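Local coordinates for extracellular solute-binding protein, family 3 (Methylophaga aminisulfidivorans MP, PDB 5SV6) that is of unknown function but has a periplasmic binding protein-like architecture, and is probably connected with bacterial methanol dehydrogenase, at residues Met180-Phe185 against Pro197-Ser202; Ser53-Tyr58 against Lys89-Leu94; Ala75-Arg80 against Asn269-Lys274. All blocks are in the same frame, centred on the assembly; numbering follows the deposited sequence.

Interaction 1. Residues Met180-Phe185 against Pro197-Ser202; sequences MSLIGF and PDLLVS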
loop_
_atom_site.group_PDB
_atom_site.type_symbol
_atom_site.label_atom_id
_atom_site.label_comp_id
_atom_site.label_asym_id
_atom_site.label_seq_id
_atom_site.Cartn_x
_atom_site.Cartn_y
_atom_site.Cartn_z
HETATM N N MSE A 180 -6.386 4.791 17.182
HETATM C CA MSE A 180 -7.836 4.853 16.999
HETATM C C MSE A 180 -8.358 6.277 16.761
HETATM O O MSE A 180 -9.492 6.452 16.315
HETATM C CB MSE A 180 -8.554 4.257 18.205
HETATM C CG MSE A 180 -8.363 2.775 18.360
HETATM SE SE MSE A 180 -8.900 1.771 16.763
HETATM C CE MSE A 180 -7.138 1.344 16.050
ATOM N N SER A 181 -7.553 7.281 17.094
ATOM C CA SER A 181 -7.927 8.675 16.845
ATOM C C SER A 181 -7.667 9.044 15.385
ATOM O O SER A 181 -8.106 10.099 14.914
ATOM C CB SER A 181 -7.155 9.629 17.765
ATOM O OG SER A 181 -5.815 9.841 17.321
ATOM N N LEU A 182 -6.939 8.179 14.679
ATOM C CA LEU A 182 -6.525 8.459 13.298
ATOM C C LEU A 182 -7.249 7.623 12.242
ATOM O O LEU A 182 -7.493 8.097 11.143
ATOM C CB LEU A 182 -5.018 8.238 13.124
ATOM C CG LEU A 182 -4.065 9.126 13.921
ATOM C CD1 LEU A 182 -2.636 8.613 13.816
ATOM C CD2 LEU A 182 -4.156 10.571 13.447
ATOM N N ILE A 183 -7.550 6.370 12.563
ATOM C CA ILE A 183 -8.042 5.434 11.554
ATOM C C ILE A 183 -9.564 5.348 11.622
ATOM O O ILE A 183 -10.136 5.221 12.703
ATOM C CB ILE A 183 -7.426 4.022 11.739
ATOM C CG1 ILE A 183 -5.889 4.089 11.745
ATOM C CG2 ILE A 183 -7.923 3.065 10.653
ATOM C CD1 ILE A 183 -5.271 4.680 10.462
ATOM N N GLY A 184 -10.219 5.424 10.469
ATOM C CA GLY A 184 -11.669 5.348 10.426
ATOM C C GLY A 184 -12.171 3.920 10.479
ATOM O O GLY A 184 -11.525 3.003 9.954
ATOM N N PHE A 185 -13.314 3.715 11.132
ATOM C CA PHE A 185 -13.973 2.413 11.102
ATOM C C PHE A 185 -15.436 2.576 10.720
ATOM O O PHE A 185 -16.008 3.661 10.860
ATOM C CB PHE A 185 -13.881 1.704 12.456
ATOM C CG PHE A 185 -12.502 1.216 12.796
ATOM C CD1 PHE A 185 -11.552 2.085 13.308
ATOM C CD2 PHE A 185 -12.161 -0.117 12.618
ATOM C CE1 PHE A 185 -10.281 1.633 13.627
ATOM C CE2 PHE A 185 -10.897 -0.576 12.942
ATOM C CZ PHE A 185 -9.956 0.301 13.443
ATOM N N PRO A 197 -3.574 7.705 3.937
ATOM C CA PRO A 197 -2.207 7.612 4.474
ATOM C C PRO A 197 -1.470 8.954 4.577
ATOM O O PRO A 197 -0.512 9.068 5.355
ATOM C CB PRO A 197 -1.502 6.693 3.469
ATOM C CG PRO A 197 -2.302 6.825 2.209
ATOM C CD PRO A 197 -3.718 6.968 2.669
ATOM N N ASP A 198 -1.887 9.949 3.794
ATOM C CA ASP A 198 -1.301 11.284 3.897
ATOM C C ASP A 198 -1.484 11.892 5.298
ATOM O O ASP A 198 -0.668 12.686 5.756
ATOM C CB ASP A 198 -1.903 12.206 2.843
ATOM C CG ASP A 198 -3.397 12.356 2.994
ATOM O OD1 ASP A 198 -4.107 11.332 2.908
ATOM O OD2 ASP A 198 -3.860 13.498 3.208
ATOM N N LEU A 199 -2.568 11.520 5.971
ATOM C CA LEU A 199 -2.772 11.892 7.368
ATOM C C LEU A 199 -1.646 11.353 8.260
ATOM O O LEU A 199 -1.118 12.057 9.130
ATOM C CB LEU A 199 -4.119 11.338 7.851
ATOM C CG LEU A 199 -4.368 11.439 9.357
ATOM C CD1 LEU A 199 -4.445 12.903 9.793
ATOM C CD2 LEU A 199 -5.616 10.661 9.774
ATOM N N LEU A 200 -1.284 10.091 8.060
ATOM C CA LEU A 200 -0.246 9.482 8.891
ATOM C C LEU A 200 1.115 10.151 8.679
ATOM O O LEU A 200 1.844 10.392 9.635
ATOM C CB LEU A 200 -0.162 7.966 8.663
ATOM C CG LEU A 200 -1.454 7.194 8.970
ATOM C CD1 LEU A 200 -1.277 5.697 8.764
ATOM C CD2 LEU A 200 -1.880 7.454 10.388
ATOM N N VAL A 201 1.452 10.469 7.433
ATOM C CA VAL A 201 2.695 11.197 7.178
ATOM C C VAL A 201 2.654 12.578 7.842
ATOM O O VAL A 201 3.633 13.029 8.451
ATOM C CB VAL A 201 3.001 11.298 5.672
ATOM C CG1 VAL A 201 4.241 12.166 5.435
ATOM C CG2 VAL A 201 3.211 9.896 5.092
ATOM N N SER A 202 1.502 13.232 7.749
ATOM C CA SER A 202 1.312 14.555 8.338
ATOM C C SER A 202 1.530 14.577 9.849
ATOM O O SER A 202 2.007 15.567 10.399
ATOM C CB SER A 202 -0.079 15.086 8.000
ATOM O OG SER A 202 -0.111 15.492 6.645
#
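Leu182 points its side chain at helix 197-206 and divides its two methyl groups between Leu199 and Leu200. CD1 goes to Leu200, meeting CD2 of that residue at 3.7 Å, while Leu182 CD2 lies 4.0 Å from Leu199 CD2. Both leucines run at a slant to the Leu182 side chain. What puts Leu199 here is its first torsion: with CG anti to the backbone N (chi1 170°), the branch is thrown out toward the loop, and its CD2 also rests 3.5 Å from the backbone Leu182 O. Leu200 starts out less directly aimed, but its end swings in, and CD2 is the atom that makes the contact. Ile183 adds a looser touch, its CD1 4.4 Å from that same Leu200 CD2. No hydrogen bond joins 180-185 to 197-202, so the contact is chiefly methyl on methyl, with one methyl against a backbone carbonyl. The loop carrying Leu182 and Ile183 follows helix 172-180; Ile183 also leans on Pro158, and Leu200 on Val157. Elsewhere on its surface helix 197-206 packs against helix 216-224, with Val201 on Ala219 and Tyr222, which places it between that helix and the loop.

Interaction 2. Residues Ser53-Tyr58 against Lys89-Leu94; sequences SDEMPY and KAAIFL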
loop_
_atom_site.group_PDB
_atom_site.type_symbol
_atom_site.label_atom_id
_atom_site.label_comp_id
_atom_site.label_asym_id
_atom_site.label_seq_id
_atom_site.Cartn_x
_atom_site.Cartn_y
_atom_site.Cartn_z
ATOM N N SER A 53 -12.787 4.956 -6.269
ATOM C CA SER A 53 -12.986 6.336 -6.688
ATOM C C SER A 53 -12.346 7.355 -5.725
ATOM O O SER A 53 -12.283 8.537 -6.031
ATOM C CB SER A 53 -14.472 6.619 -6.902
ATOM O OG SER A 53 -15.168 6.562 -5.673
ATOM N N ASP A 54 -11.855 6.899 -4.578
ATOM C CA ASP A 54 -11.280 7.820 -3.592
ATOM C C ASP A 54 -10.266 7.110 -2.711
ATOM O O ASP A 54 -10.510 6.901 -1.520
ATOM C CB ASP A 54 -12.377 8.438 -2.712
ATOM C CG ASP A 54 -11.873 9.631 -1.893
ATOM O OD1 ASP A 54 -10.922 10.307 -2.341
ATOM O OD2 ASP A 54 -12.429 9.894 -0.803
ATOM N N GLU A 55 -9.141 6.703 -3.291
ATOM C CA GLU A 55 -8.111 6.048 -2.486
ATOM C C GLU A 55 -6.707 6.429 -2.957
ATOM O O GLU A 55 -5.941 5.590 -3.416
ATOM C CB GLU A 55 -8.295 4.524 -2.450
ATOM C CG GLU A 55 -7.271 3.817 -1.558
ATOM C CD GLU A 55 -7.864 2.815 -0.597
ATOM O OE1 GLU A 55 -9.095 2.835 -0.371
ATOM O OE2 GLU A 55 -7.073 2.007 -0.057
HETATM N N MSE A 56 -6.394 7.714 -2.858
HETATM C CA MSE A 56 -5.067 8.195 -3.192
HETATM C C MSE A 56 -4.089 7.607 -2.180
HETATM O O MSE A 56 -4.468 7.344 -1.033
HETATM C CB MSE A 56 -5.043 9.730 -3.184
HETATM C CG MSE A 56 -5.843 10.343 -4.313
HETATM SE SE MSE A 56 -5.164 9.783 -6.056
HETATM C CE MSE A 56 -3.732 11.087 -6.318
ATOM N N PRO A 57 -2.832 7.391 -2.592
ATOM C CA PRO A 57 -2.291 7.781 -3.905
ATOM C C PRO A 57 -2.492 6.716 -4.991
ATOM O O PRO A 57 -2.034 6.916 -6.111
ATOM C CB PRO A 57 -0.799 7.980 -3.613
ATOM C CG PRO A 57 -0.507 6.941 -2.540
ATOM C CD PRO A 57 -1.790 6.819 -1.713
ATOM N N TYR A 58 -3.169 5.619 -4.662
ATOM C CA TYR A 58 -3.397 4.552 -5.629
ATOM C C TYR A 58 -4.296 4.971 -6.781
ATOM O O TYR A 58 -3.974 4.723 -7.944
ATOM C CB TYR A 58 -4.035 3.320 -4.968
ATOM C CG TYR A 58 -3.266 2.698 -3.819
ATOM C CD1 TYR A 58 -3.576 3.012 -2.503
ATOM C CD2 TYR A 58 -2.273 1.762 -4.046
ATOM C CE1 TYR A 58 -2.908 2.424 -1.450
ATOM C CE2 TYR A 58 -1.589 1.173 -2.993
ATOM C CZ TYR A 58 -1.910 1.512 -1.704
ATOM O OH TYR A 58 -1.236 0.914 -0.660
ATOM N N LYS A 89 -16.342 2.124 -2.248
ATOM C CA LYS A 89 -15.736 1.530 -1.069
ATOM C C LYS A 89 -14.210 1.627 -1.153
ATOM O O LYS A 89 -13.653 1.949 -2.206
ATOM C CB LYS A 89 -16.163 0.066 -0.923
ATOM C CG LYS A 89 -17.676 -0.167 -0.854
ATOM C CD LYS A 89 -18.214 0.011 0.556
ATOM C CE LYS A 89 -17.814 -1.134 1.473
ATOM N NZ LYS A 89 -18.776 -2.284 1.437
ATOM N N ALA A 90 -13.549 1.347 -0.037
ATOM C CA ALA A 90 -12.097 1.341 0.026
ATOM C C ALA A 90 -11.564 0.284 -0.935
ATOM O O ALA A 90 -12.254 -0.690 -1.214
ATOM C CB ALA A 90 -11.649 1.037 1.442
ATOM N N ALA A 91 -10.342 0.471 -1.429
ATOM C CA ALA A 91 -9.758 -0.451 -2.410
ATOM C C ALA A 91 -9.634 -1.885 -1.889
ATOM O O ALA A 91 -9.647 -2.843 -2.667
ATOM C CB ALA A 91 -8.393 0.066 -2.900
ATOM N N ILE A 92 -9.527 -2.044 -0.577
ATOM C CA ILE A 92 -9.426 -3.381 0.003
ATOM C C ILE A 92 -10.642 -4.266 -0.335
ATOM O O ILE A 92 -10.547 -5.496 -0.283
ATOM C CB ILE A 92 -9.159 -3.326 1.545
ATOM C CG1 ILE A 92 -8.667 -4.679 2.076
ATOM C CG2 ILE A 92 -10.394 -2.847 2.302
ATOM C CD1 ILE A 92 -8.313 -4.665 3.564
ATOM N N PHE A 93 -11.761 -3.646 -0.720
ATOM C CA PHE A 93 -12.980 -4.376 -1.116
ATOM C C PHE A 93 -13.143 -4.634 -2.620
ATOM O O PHE A 93 -14.153 -5.199 -3.048
ATOM C CB PHE A 93 -14.234 -3.634 -0.634
ATOM C CG PHE A 93 -14.341 -3.537 0.852
ATOM C CD1 PHE A 93 -14.217 -2.313 1.490
ATOM C CD2 PHE A 93 -14.542 -4.673 1.620
ATOM C CE1 PHE A 93 -14.301 -2.219 2.868
ATOM C CE2 PHE A 93 -14.631 -4.585 3.005
ATOM C CZ PHE A 93 -14.510 -3.359 3.626
ATOM N N LEU A 94 -12.176 -4.211 -3.423
ATOM C CA LEU A 94 -12.291 -4.354 -4.873
ATOM C C LEU A 94 -12.388 -5.812 -5.322
ATOM O O LEU A 94 -13.111 -6.139 -6.257
ATOM C CB LEU A 94 -11.101 -3.690 -5.557
ATOM C CG LEU A 94 -11.105 -2.163 -5.540
ATOM C CD1 LEU A 94 -9.826 -1.644 -6.186
ATOM C CD2 LEU A 94 -12.322 -1.668 -6.289
HETATM O O HOH W 1 -13.055 4.859 -3.047
HETATM O O HOH W 2 -8.377 -0.069 1.167
#
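The carboxylate of Glu55 presents one face to Ala91. Over that face sits the Ala91 methyl, CB 3.6 Å from Glu55 CD, and from the same side the backbone N of Ala91 reaches down to Glu55 OE1. This hydrogen bond is 2.9 Å from Ala91 N to Glu55 OE1 and nearly straight at 169°, yet the donor stands 61° out of the carboxylate plane. Ala90 comes up at the OE1 end, its CA 3.4 Å from Glu55 OE1. The Tyr58 ring has Glu55 O at its edge, in plane, and one face of the Phe93 ring carries Ile92 CG2 near its rim.

Glu55 gets across because CG is anti to the backbone N (chi1 -177°) and the chain then bends at the next bond. Its other oxygen works through solvent: water 2 donates to Glu55 OE2 at 2.7 Å and accepts from Ile92 N at 2.9 Å. Water 1 makes a second bridge, giving a hydrogen to Lys89 O and taking a weak one from Asp54 N. Tyr195 packs against both Glu55 and Ala90, and Asp54 forms a salt bridge with Arg194.

With an alanine here in place of Glu55, Ala91 N would probably lose its acceptor and water 2 one of its two partners, and a gap would be likely to open over the Ala91 methyl. One carboxylate thus takes up two successive backbone N-H groups, Ala91 directly and Ile92 through water, in the turn that leads into helix 94-99. A direct N-H on one oxygen and a water on the other are consistent with a charged carboxylate, probably steadied by main-chain polarity.

Interaction 3. Residues Ala75-Arg80 against Asn269-Lys274; sequences ADTMDR and NTALHK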
loop_
_atom_site.group_PDB
_atom_site.type_symbol
_atom_site.label_atom_id
_atom_site.label_comp_id
_atom_site.label_asym_id
_atom_site.label_seq_id
_atom_site.Cartn_x
_atom_site.Cartn_y
_atom_site.Cartn_z
ATOM N N ALA A 75 -3.536 -1.281 -20.469
ATOM C CA ALA A 75 -4.542 -1.356 -21.533
ATOM C C ALA A 75 -3.949 -1.022 -22.914
ATOM O O ALA A 75 -4.235 -1.711 -23.901
ATOM C CB ALA A 75 -5.729 -0.469 -21.227
ATOM N N ASP A 76 -3.134 0.034 -22.971
ATOM C CA ASP A 76 -2.458 0.432 -24.213
ATOM C C ASP A 76 -1.603 -0.711 -24.749
ATOM O O ASP A 76 -1.625 -1.019 -25.940
ATOM C CB ASP A 76 -1.558 1.650 -23.985
ATOM C CG ASP A 76 -2.339 2.956 -23.845
ATOM O OD1 ASP A 76 -3.564 2.971 -24.085
ATOM O OD2 ASP A 76 -1.711 3.981 -23.501
ATOM N N THR A 77 -0.843 -1.335 -23.854
ATOM C CA THR A 77 0.059 -2.423 -24.222
ATOM C C THR A 77 -0.686 -3.641 -24.763
ATOM O O THR A 77 -0.180 -4.349 -25.634
ATOM C CB THR A 77 0.948 -2.815 -23.034
ATOM O OG1 THR A 77 1.610 -1.641 -22.553
ATOM C CG2 THR A 77 1.995 -3.862 -23.443
HETATM N N MSE A 78 -1.903 -3.856 -24.270
HETATM C CA MSE A 78 -2.731 -4.966 -24.708
HETATM C C MSE A 78 -3.607 -4.585 -25.891
HETATM O O MSE A 78 -4.410 -5.396 -26.354
HETATM C CB MSE A 78 -3.625 -5.447 -23.554
HETATM C CG MSE A 78 -2.851 -5.931 -22.351
HETATM SE SE MSE A 78 -4.020 -6.303 -20.834
HETATM C CE MSE A 78 -4.789 -7.970 -21.512
ATOM N N ASP A 79 -3.457 -3.352 -26.368
ATOM C CA ASP A 79 -4.317 -2.819 -27.428
ATOM C C ASP A 79 -5.805 -2.881 -27.081
ATOM O O ASP A 79 -6.646 -3.222 -27.920
ATOM C CB ASP A 79 -4.042 -3.531 -28.754
ATOM C CG ASP A 79 -2.630 -3.290 -29.252
ATOM O OD1 ASP A 79 -2.192 -2.119 -29.266
ATOM O OD2 ASP A 79 -1.948 -4.271 -29.613
ATOM N N ARG A 80 -6.139 -2.537 -25.846
ATOM C CA ARG A 80 -7.537 -2.505 -25.446
ATOM C C ARG A 80 -7.961 -1.108 -25.016
ATOM O O ARG A 80 -7.138 -0.301 -24.585
ATOM C CB ARG A 80 -7.780 -3.482 -24.299
ATOM C CG ARG A 80 -7.579 -4.940 -24.669
ATOM C CD ARG A 80 -7.711 -5.782 -23.427
ATOM N NE ARG A 80 -7.634 -7.212 -23.684
ATOM C CZ ARG A 80 -8.571 -8.076 -23.320
ATOM N NH1 ARG A 80 -9.663 -7.649 -22.697
ATOM N NH2 ARG A 80 -8.417 -9.361 -23.580
ATOM N N ASN A 269 0.360 -11.040 -18.342
ATOM C CA ASN A 269 1.761 -11.330 -18.095
ATOM C C ASN A 269 2.646 -10.904 -19.268
ATOM O O ASN A 269 3.740 -10.382 -19.081
ATOM C CB ASN A 269 1.953 -12.816 -17.780
ATOM C CG ASN A 269 1.617 -13.146 -16.337
ATOM O OD1 ASN A 269 1.610 -12.256 -15.480
ATOM N ND2 ASN A 269 1.345 -14.421 -16.058
ATOM N N THR A 270 2.146 -11.121 -20.475
ATOM C CA THR A 270 2.878 -10.732 -21.667
ATOM C C THR A 270 3.022 -9.220 -21.705
ATOM O O THR A 270 4.101 -8.705 -21.985
ATOM C CB THR A 270 2.156 -11.245 -22.929
ATOM O OG1 THR A 270 2.275 -12.666 -22.974
ATOM C CG2 THR A 270 2.756 -10.657 -24.214
ATOM N N ALA A 271 1.935 -8.510 -21.403
ATOM C CA ALA A 271 1.948 -7.060 -21.464
ATOM C C ALA A 271 2.862 -6.476 -20.386
ATOM O O ALA A 271 3.596 -5.527 -20.642
ATOM C CB ALA A 271 0.538 -6.498 -21.332
ATOM N N LEU A 272 2.800 -7.042 -19.182
ATOM C CA LEU A 272 3.635 -6.590 -18.059
ATOM C C LEU A 272 5.114 -6.650 -18.400
ATOM O O LEU A 272 5.873 -5.728 -18.119
ATOM C CB LEU A 272 3.379 -7.445 -16.812
ATOM C CG LEU A 272 2.043 -7.209 -16.115
ATOM C CD1 LEU A 272 1.868 -8.139 -14.918
ATOM C CD2 LEU A 272 1.978 -5.759 -15.687
ATOM N N HIS A 273 5.528 -7.751 -19.003
ATOM C CA HIS A 273 6.920 -7.872 -19.400
ATOM C C HIS A 273 7.258 -6.824 -20.475
ATOM O O HIS A 273 8.279 -6.125 -20.386
ATOM C CB HIS A 273 7.219 -9.296 -19.874
ATOM C CG HIS A 273 8.675 -9.555 -20.089
ATOM N ND1 HIS A 273 9.229 -9.696 -21.345
ATOM C CD2 HIS A 273 9.699 -9.675 -19.209
ATOM C CE1 HIS A 273 10.530 -9.898 -21.228
ATOM N NE2 HIS A 273 10.841 -9.890 -19.943
ATOM N N LYS A 274 6.382 -6.685 -21.465
ATOM C CA LYS A 274 6.611 -5.734 -22.557
ATOM C C LYS A 274 6.707 -4.294 -22.073
ATOM O O LYS A 274 7.559 -3.529 -22.524
ATOM C CB LYS A 274 5.504 -5.837 -23.615
ATOM C CG LYS A 274 5.895 -6.652 -24.833
ATOM C CD LYS A 274 5.030 -6.330 -26.062
ATOM C CE LYS A 274 3.725 -7.091 -26.011
ATOM N NZ LYS A 274 2.835 -6.817 -27.181
HETATM O O HOH W 3 0.830 -6.930 -25.112
HETATM O O HOH W 4 1.752 -4.151 -27.471
#
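Thr77 sets its methyl, not its hydroxyl, against helix 262-274. CG2 is anti to the backbone N, which carries it over Ala271, 3.7 Å from Ala271 CB and 3.6 Å from Ala271 O. The same rotation (chi1 -54° to OG1) leaves the hydroxyl turned back along its own helix, hydrogen-bonded to Ile73 O. One branch therefore serves the packing and the other the helix that bears it. Thr77 CG2 also reaches the first carbon of the Lys274 side chain, CB, at 4.0 Å.

Met78, modelled as selenomethionine, meets Ala271 with its CG, 3.6 Å from Ala271 CB. Ala271 CB is thus wedged between Thr77 and Met78, and its smallness lets the backbones come close: 5.7 Å separates Thr77 CA from Ala271 CA. Beyond CG the Met78 chain bends at its third torsion and packs on Leu264, Glu267 and Ile268.

Lys274 first departs from a staggered rotation (chi1 -100°) and then folds at its third torsion (-82°), which brings its amine back toward the end of helix 66-77. The amine bridges to Thr77 O through two waters: water 4 lies 2.9 Å from Lys274 NZ, while the bond to water 3 is weak. Both waters donate to Thr77 O, a carbonyl in the last turn of its helix. There the chain ends in a Schellman motif, with Asp79 at positive phi and Arg80 N bonded back to Ala75 O.

Helix 66-77 thus meets helix 262-274 with both near their C-terminal ends. Arg80 adds a salt bridge to Glu267, Met78 and Ala75 rest on Leu47 of strand 47-52, and Leu272 leans the other way, onto Ser120 of strand 118-133.

Interactions 1 and 2 are neighbours: their centres lie 15 Å apart and they touch directly, with Pro197 CD 3.8 Å from Met56 O and Pro197 CG 4.0 Å from Pro57 CD. The two probably belong to the facing lobes of the binding protein-like fold, so this touch would bring one lobe against the other; in this family the ligand cleft usually lies between the lobes. Interaction 3 is remote, its centre 23 Å from that of interaction 2 and 36 Å from that of interaction 1, on the far side of the chain's centre from the latter. Along the sequence, interactions 2 and 3 interleave: 75-80 falls between the segments of interaction 2, while 269-274 comes after both.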